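Local coordinates for TRAP-type transporter, periplasmic component (Cupriavidus necator, PDB 4P8B), which binds (2S)-2-acetolactate as the periplasmic component of a TRAP-type transporter and probably delivers it to the membrane part of that system, at residues Lys322-Ile327 with Leu331-Glu336; Leu108-Phe111 with Phe115-Pro118; Lys225-Gly230 with Lys292-His297. All coordinates share one frame; numbering follows the deposited sequence.

Contact 1: residues Lys322-Ile327 with Leu331-Glu336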
# COMPACT_ATOMS: atom_id res chain seq x y z
N LYS A 322 -13.58 -13.59 -9.23
CA LYS A 322 -12.66 -13.81 -10.34
C LYS A 322 -11.21 -13.80 -9.85
O LYS A 322 -10.43 -14.71 -10.15
CB LYS A 322 -12.87 -12.73 -11.41
CG LYS A 322 -11.80 -12.74 -12.50
CD LYS A 322 -12.09 -11.69 -13.57
CE LYS A 322 -11.02 -11.73 -14.66
NZ LYS A 322 -11.19 -10.68 -15.69
N TRP A 323 -10.85 -12.78 -9.08
CA TRP A 323 -9.47 -12.65 -8.64
C TRP A 323 -9.09 -13.62 -7.52
O TRP A 323 -7.93 -14.01 -7.38
CB TRP A 323 -9.15 -11.17 -8.29
CG TRP A 323 -9.00 -10.40 -9.55
CD1 TRP A 323 -10.01 -9.89 -10.33
CD2 TRP A 323 -7.79 -10.09 -10.22
NE1 TRP A 323 -9.49 -9.29 -11.44
CE2 TRP A 323 -8.12 -9.40 -11.40
CE3 TRP A 323 -6.44 -10.35 -9.94
CZ2 TRP A 323 -7.16 -8.93 -12.28
CZ3 TRP A 323 -5.49 -9.89 -10.81
CH2 TRP A 323 -5.85 -9.21 -11.98
N LYS A 324 -10.09 -14.06 -6.75
CA LYS A 324 -9.88 -15.11 -5.76
C LYS A 324 -9.32 -16.36 -6.42
O LYS A 324 -8.39 -16.97 -5.91
CB LYS A 324 -11.20 -15.44 -5.04
CG LYS A 324 -11.17 -16.68 -4.13
CD LYS A 324 -12.37 -16.68 -3.18
CE LYS A 324 -12.40 -17.91 -2.26
NZ LYS A 324 -13.53 -17.82 -1.30
N LYS A 325 -9.86 -16.72 -7.58
CA LYS A 325 -9.34 -17.85 -8.33
C LYS A 325 -7.93 -17.59 -8.89
O LYS A 325 -7.09 -18.48 -8.93
CB LYS A 325 -10.27 -18.19 -9.48
CG LYS A 325 -11.62 -18.70 -9.01
CD LYS A 325 -12.49 -19.12 -10.17
CE LYS A 325 -13.74 -19.86 -9.69
NZ LYS A 325 -14.70 -18.95 -8.98
N GLN A 326 -7.68 -16.36 -9.33
CA GLN A 326 -6.39 -16.00 -9.89
C GLN A 326 -5.27 -16.01 -8.86
O GLN A 326 -4.15 -16.46 -9.14
CB GLN A 326 -6.45 -14.63 -10.53
CG GLN A 326 -7.30 -14.58 -11.78
CD GLN A 326 -7.04 -13.33 -12.59
OE1 GLN A 326 -5.96 -12.74 -12.49
NE2 GLN A 326 -8.02 -12.92 -13.39
N ILE A 327 -5.57 -15.50 -7.67
CA ILE A 327 -4.60 -15.40 -6.59
C ILE A 327 -4.21 -16.76 -6.08
O ILE A 327 -3.05 -17.03 -5.76
CB ILE A 327 -5.20 -14.60 -5.43
CG1 ILE A 327 -5.25 -13.12 -5.79
CG2 ILE A 327 -4.41 -14.79 -4.16
CD1 ILE A 327 -6.29 -12.39 -5.01
N LEU A 331 -5.58 -19.73 -0.68
CA LEU A 331 -4.96 -18.68 0.11
C LEU A 331 -6.00 -17.64 0.50
O LEU A 331 -6.02 -17.18 1.63
CB LEU A 331 -3.81 -18.02 -0.66
CG LEU A 331 -3.04 -16.90 0.05
CD1 LEU A 331 -2.35 -17.45 1.29
CD2 LEU A 331 -2.04 -16.25 -0.90
N VAL A 332 -6.88 -17.32 -0.43
CA VAL A 332 -7.93 -16.35 -0.14
C VAL A 332 -8.89 -16.90 0.89
O VAL A 332 -9.33 -16.19 1.80
CB VAL A 332 -8.65 -15.94 -1.43
CG1 VAL A 332 -9.82 -15.00 -1.10
CG2 VAL A 332 -7.68 -15.24 -2.38
N THR A 333 -9.17 -18.20 0.80
CA THR A 333 -10.04 -18.81 1.76
C THR A 333 -9.42 -18.79 3.16
O THR A 333 -10.11 -18.52 4.15
CB THR A 333 -10.35 -20.22 1.32
OG1 THR A 333 -11.09 -20.19 0.09
CG2 THR A 333 -11.16 -20.94 2.37
N LYS A 334 -8.12 -19.04 3.25
CA LYS A 334 -7.42 -18.91 4.53
C LYS A 334 -7.55 -17.49 5.09
O LYS A 334 -7.72 -17.30 6.30
CB LYS A 334 -5.95 -19.31 4.39
CG LYS A 334 -5.75 -20.80 4.27
CD LYS A 334 -4.34 -21.15 3.86
CE LYS A 334 -4.18 -22.67 3.70
NZ LYS A 334 -2.78 -23.03 3.34
N ALA A 335 -7.47 -16.49 4.22
CA ALA A 335 -7.61 -15.09 4.64
C ALA A 335 -9.01 -14.84 5.17
O ALA A 335 -9.18 -14.22 6.23
CB ALA A 335 -7.29 -14.17 3.48
N GLU A 336 -10.01 -15.31 4.44
CA GLU A 336 -11.41 -15.16 4.87
C GLU A 336 -11.61 -15.73 6.25
O GLU A 336 -12.28 -15.15 7.10
CB GLU A 336 -12.36 -15.81 3.86
CG GLU A 336 -12.38 -15.11 2.50
CD GLU A 336 -13.02 -15.93 1.40
OE1 GLU A 336 -13.34 -17.12 1.62
OE2 GLU A 336 -13.23 -15.39 0.29
O HOH W 1 -13.84 -20.51 -0.06
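K324 reaches across to V332, T333 and E336, and its path illustrates how one lysine can serve as both grease and charge. CB starts out at the margin, 4.2 Å from V332 CG1. With CG anti to the backbone N (chi1 171°) and the rest of the chain extended, the methylenes run on past the valine: CG lies 3.7 Å from V332 CG1, and CD keeps the same 3.7 Å to that methyl. CE then passes T333, with OG1 of the threonine 3.5 Å away from it. At the tip, NZ enters a salt bridge with E336, whose side chain it meets at about a right angle. The stronger bond goes to E336 OE2, 2.9 Å from K324 NZ, on the syn side and 19° out of the carboxylate plane; OE1 takes a second, weak bond. A water accepts from K324 NZ at 3.0 Å and donates to T333 OG1.

These are the last two helices of a periplasmic solute-binding protein of family 7, 317-327 and 329-340, joined by a sharp turn so that the two segments run at 115° with axes 9.5 Å apart. Beside the lysine, buried I327 and V332 form an apolar corner: I327 CG2 packs 3.8 Å from V332 CG2, and L331 lies more loosely at its margin. V332 thus divides its work, CG1 against the lysine chain and CG2 against the isoleucine. The polar groups have further partners close by: T333 OG1 also bonds T329 O, and E336 OE2 bonds Y320 OH, one turn before K324 on its own helix.

Contact 2: residues Leu108-Phe111 with Phe115-Pro118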
# COMPACT_ATOMS: atom_id res chain seq x y z
N LEU A 108 0.02 -11.06 -4.15
CA LEU A 108 -0.10 -9.79 -3.47
C LEU A 108 -1.42 -9.07 -3.82
O LEU A 108 -1.80 -8.15 -3.11
CB LEU A 108 1.11 -8.89 -3.76
CG LEU A 108 2.45 -9.42 -3.25
CD1 LEU A 108 3.54 -8.46 -3.65
CD2 LEU A 108 2.43 -9.60 -1.74
N ASN A 109 -2.10 -9.54 -4.87
CA ASN A 109 -3.45 -9.04 -5.15
C ASN A 109 -4.45 -9.35 -4.02
O ASN A 109 -5.51 -8.76 -3.97
CB ASN A 109 -3.98 -9.60 -6.46
CG ASN A 109 -3.34 -9.00 -7.68
OD1 ASN A 109 -3.50 -7.82 -7.96
ND2 ASN A 109 -2.63 -9.83 -8.44
N LEU A 110 -4.12 -10.27 -3.13
CA LEU A 110 -5.00 -10.62 -2.04
C LEU A 110 -5.44 -9.39 -1.25
O LEU A 110 -6.62 -9.24 -0.90
CB LEU A 110 -4.31 -11.62 -1.12
CG LEU A 110 -5.16 -12.26 -0.03
CD1 LEU A 110 -4.72 -13.70 0.23
CD2 LEU A 110 -5.07 -11.46 1.26
N PHE A 111 -4.51 -8.46 -1.01
CA PHE A 111 -4.82 -7.28 -0.25
C PHE A 111 -5.66 -6.25 -1.02
O PHE A 111 -6.21 -5.30 -0.43
CB PHE A 111 -3.54 -6.62 0.29
CG PHE A 111 -2.74 -7.52 1.19
CD1 PHE A 111 -3.19 -7.80 2.48
CD2 PHE A 111 -1.56 -8.11 0.76
CE1 PHE A 111 -2.47 -8.63 3.31
CE2 PHE A 111 -0.85 -8.96 1.60
CZ PHE A 111 -1.30 -9.20 2.86
N PHE A 115 -13.33 -5.27 -0.49
CA PHE A 115 -14.13 -5.54 0.70
C PHE A 115 -13.81 -6.85 1.38
O PHE A 115 -14.65 -7.46 2.02
CB PHE A 115 -15.63 -5.32 0.40
CG PHE A 115 -15.90 -3.93 -0.10
CD1 PHE A 115 -15.91 -2.85 0.79
CD2 PHE A 115 -16.02 -3.67 -1.44
CE1 PHE A 115 -16.09 -1.58 0.34
CE2 PHE A 115 -16.20 -2.39 -1.89
CZ PHE A 115 -16.21 -1.35 -1.00
N LEU A 116 -12.55 -7.27 1.27
CA LEU A 116 -12.04 -8.40 2.05
C LEU A 116 -11.90 -8.11 3.54
O LEU A 116 -12.24 -8.94 4.36
CB LEU A 116 -10.67 -8.84 1.52
CG LEU A 116 -9.98 -9.97 2.28
CD1 LEU A 116 -10.69 -11.30 2.12
CD2 LEU A 116 -8.53 -10.10 1.81
N MSE A 117 -11.39 -6.93 3.89
CA MSE A 117 -10.97 -6.64 5.26
C MSE A 117 -11.81 -5.54 5.90
O MSE A 117 -11.73 -4.39 5.49
CB MSE A 117 -9.51 -6.18 5.25
CG MSE A 117 -8.54 -7.22 4.73
SE MSE A 117 -6.72 -6.63 4.64
CE MSE A 117 -6.88 -5.37 3.17
N PRO A 118 -12.59 -5.87 6.93
CA PRO A 118 -13.46 -4.84 7.52
C PRO A 118 -12.75 -3.78 8.36
O PRO A 118 -13.29 -2.69 8.54
CB PRO A 118 -14.40 -5.63 8.42
CG PRO A 118 -14.40 -7.00 7.89
CD PRO A 118 -13.02 -7.23 7.30
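The carbonyl oxygen of L110 looks across the bend at a methyl group: L116 CD2 stands 3.4 Å from L110 O, and no hydrogen bond joins the two segments. This lies in the long loop between helices 98-101 and 120-127 of the periplasmic binding protein fold, in which a 3-10 segment at 108-111 is followed by irregular chain at 115-118. It is a worked example of a bend closed by packing without a hydrogen bond, with side-chain carbons set against two backbone carbonyl oxygens as well as against side chains. Within the 3-10 segment even the backbone bond from F111 N to L108 O is weak, at 3.4 Å.

The CB of L116 is directed at the 3-10 segment, and with CG anti to the backbone N (chi1 177°) CD2 reaches L110. L110 takes two conformers; in one of them L110 CD2 is 3.8 Å from L116 CD2, so this methyl contact is less certain. The other half of the contact belongs to selenomethionine M117. Its chain runs out straight and then bends at the end (chi3 -70°), bringing CE to 3.7 Å from F111 O.

Helix 120-127 closes one side of this cluster, since L126 touches L110, F111 and M117. Helix 329-340 supplies I339 against L116 and M117. The site of the ligand is not far: the F111 side chain is about 8 Å from that of R155, which binds acetolactate, and about 11 Å from the ligand itself. F111 meets M117 with the rim of its ring, where SE lies near the ring plane, 4.3 Å from F111 CD1.

Contact 3: residues Lys225-Gly230 with Lys292-His297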
# COMPACT_ATOMS: atom_id res chain seq x y z
N LYS A 225 -1.28 16.65 0.86
CA LYS A 225 -2.21 17.78 0.83
C LYS A 225 -3.13 17.70 -0.38
O LYS A 225 -3.28 18.69 -1.12
CB LYS A 225 -1.45 19.10 0.85
CG LYS A 225 -0.59 19.26 2.07
CD LYS A 225 -0.05 20.66 2.20
CE LYS A 225 0.60 20.87 3.55
NZ LYS A 225 1.84 20.05 3.71
N LEU A 226 -3.81 16.56 -0.56
CA LEU A 226 -4.49 16.34 -1.84
C LEU A 226 -5.69 17.25 -2.02
O LEU A 226 -6.13 17.46 -3.14
CB LEU A 226 -4.87 14.87 -2.01
CG LEU A 226 -3.67 13.94 -2.21
CD1 LEU A 226 -4.20 12.53 -2.50
CD2 LEU A 226 -2.77 14.39 -3.32
N TYR A 227 -6.18 17.83 -0.93
CA TYR A 227 -7.23 18.84 -1.03
C TYR A 227 -6.78 20.05 -1.82
O TYR A 227 -7.61 20.80 -2.31
CB TYR A 227 -7.74 19.28 0.36
CG TYR A 227 -6.63 19.54 1.34
CD1 TYR A 227 -6.02 20.79 1.45
CD2 TYR A 227 -6.17 18.52 2.16
CE1 TYR A 227 -4.99 21.00 2.35
CE2 TYR A 227 -5.16 18.72 3.06
CZ TYR A 227 -4.56 19.95 3.16
OH TYR A 227 -3.55 20.13 4.07
N THR A 228 -5.47 20.28 -1.95
CA THR A 228 -4.96 21.39 -2.75
C THR A 228 -4.93 21.09 -4.24
O THR A 228 -4.70 22.00 -5.05
CB THR A 228 -3.55 21.85 -2.30
OG1 THR A 228 -2.57 20.86 -2.64
CG2 THR A 228 -3.54 22.14 -0.80
N VAL A 229 -5.19 19.84 -4.61
CA VAL A 229 -5.31 19.45 -6.01
C VAL A 229 -6.69 18.82 -6.25
O VAL A 229 -6.82 17.75 -6.87
CB VAL A 229 -4.15 18.55 -6.49
CG1 VAL A 229 -2.86 19.40 -6.62
CG2 VAL A 229 -3.93 17.38 -5.58
N GLY A 230 -7.70 19.51 -5.74
CA GLY A 230 -9.08 19.25 -6.06
C GLY A 230 -9.79 18.19 -5.27
O GLY A 230 -10.97 17.98 -5.50
N LYS A 292 -11.25 14.16 10.55
CA LYS A 292 -11.78 15.44 10.99
C LYS A 292 -10.78 16.55 10.73
O LYS A 292 -11.16 17.68 10.42
CB LYS A 292 -12.15 15.37 12.47
CG LYS A 292 -13.33 14.44 12.73
CD LYS A 292 -13.64 14.33 14.22
CE LYS A 292 -14.77 13.35 14.48
NZ LYS A 292 -15.02 13.14 15.94
N ASP A 293 -9.49 16.24 10.86
CA ASP A 293 -8.45 17.20 10.54
C ASP A 293 -8.55 17.66 9.08
O ASP A 293 -8.26 18.81 8.77
CB ASP A 293 -7.07 16.62 10.83
CG ASP A 293 -6.83 16.40 12.31
OD1 ASP A 293 -7.49 17.09 13.12
OD2 ASP A 293 -5.98 15.54 12.65
N MSE A 294 -8.94 16.76 8.20
CA MSE A 294 -9.08 17.07 6.77
C MSE A 294 -10.34 17.87 6.52
O MSE A 294 -10.34 18.80 5.72
CB MSE A 294 -9.11 15.77 5.97
CG MSE A 294 -7.86 14.96 6.08
SE MSE A 294 -6.25 15.88 5.52
CE MSE A 294 -5.62 16.43 7.26
N GLU A 295 -11.42 17.56 7.24
CA GLU A 295 -12.63 18.39 7.15
C GLU A 295 -12.28 19.87 7.36
O GLU A 295 -12.80 20.77 6.67
CB GLU A 295 -13.68 17.96 8.17
CG GLU A 295 -14.30 16.61 7.89
CD GLU A 295 -15.12 16.08 9.05
OE1 GLU A 295 -15.08 16.68 10.15
OE2 GLU A 295 -15.80 15.05 8.85
N ALA A 296 -11.40 20.15 8.31
CA ALA A 296 -10.99 21.50 8.63
C ALA A 296 -10.31 22.21 7.45
O ALA A 296 -10.31 23.45 7.40
CB ALA A 296 -10.07 21.51 9.86
N HIS A 297 -9.78 21.45 6.50
CA HIS A 297 -9.17 21.99 5.29
C HIS A 297 -10.16 22.12 4.14
O HIS A 297 -9.79 22.38 3.00
CB HIS A 297 -8.00 21.08 4.85
CG HIS A 297 -6.78 21.22 5.70
ND1 HIS A 297 -5.94 22.30 5.61
CD2 HIS A 297 -6.24 20.40 6.64
CE1 HIS A 297 -4.94 22.16 6.47
NE2 HIS A 297 -5.10 21.01 7.11
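Y227 and H297 lay their rings against each other in an offset stack, with centroids 4.4 Å apart and planes only 14° from parallel. The slippage is such that the histidine covers the tyrosine with more than its ring: H297 CB sits 3.8 Å from the centroid of the Y227 ring and 5° off the normal, a CH-pi contact over the middle of the face. The imidazole is displaced toward the hydroxyl end, so that Y227 OH lies over the centre of the H297 ring, 3.4 Å from CE1. Y227 reaches this place with CG between the backbone N and the carbonyl carbon (chi1 45°), the crowded position.

This stack is the tight part. At the tyrosine's flank selenomethionine M294, bent at chi2 and chi3, brings SE to 3.9 Å from Y227 CE2, an oblique Met-aromatic contact on the buried side. The contrast lies outward, where H297 is exposed, and no hydrogen bond crosses between the segments. Contacts of this kind show how a ring pair near the surface can join a loop to the end of a helix without a hydrogen bond between them.

The tyrosine's own loop is firmly shaped behind it. K225 ends helix 218-223 in a Schellman motif, and its carbonyl oxygen accepts from both T228 OG1, at 2.7 Å from K225 O, and T228 N. The carbonyl carbon of K225 lies under the other face of the Y227 ring, toward its rim.

Helix 218-223 backs the buried side through F221, which L226, Y227 and M294 touch. The loop at 225-230 then leads into strand 233-235 and helix 289-295 into strand 300-302, parallel neighbours in one mixed sheet whose edge strand 213-216 carries the ligand-binding N216.

Overall arrangement
From the N terminus, the chain first folds back on itself at contact 2, a short turn with three residues between its segments. Contact 3 follows and spans the longest excursion: 61 residues, including helix 258-279 and strand 241-249, separate its segments, and it joins the loop after helix 218-223 to the end of helix 289-295. Contact 1 comes last, with three residues between its segments, where helix 317-327 gives way to helix 329-340. The three are in series, so none nests in or crosses another. In space, however, contacts 1 and 2 are adjacent, with centres 9 Å apart, where I327 and L331 pack on L110 and W323 on N109. Contact 3 lies across the chain's centre from contact 1, its nearest atoms about 24 Å away.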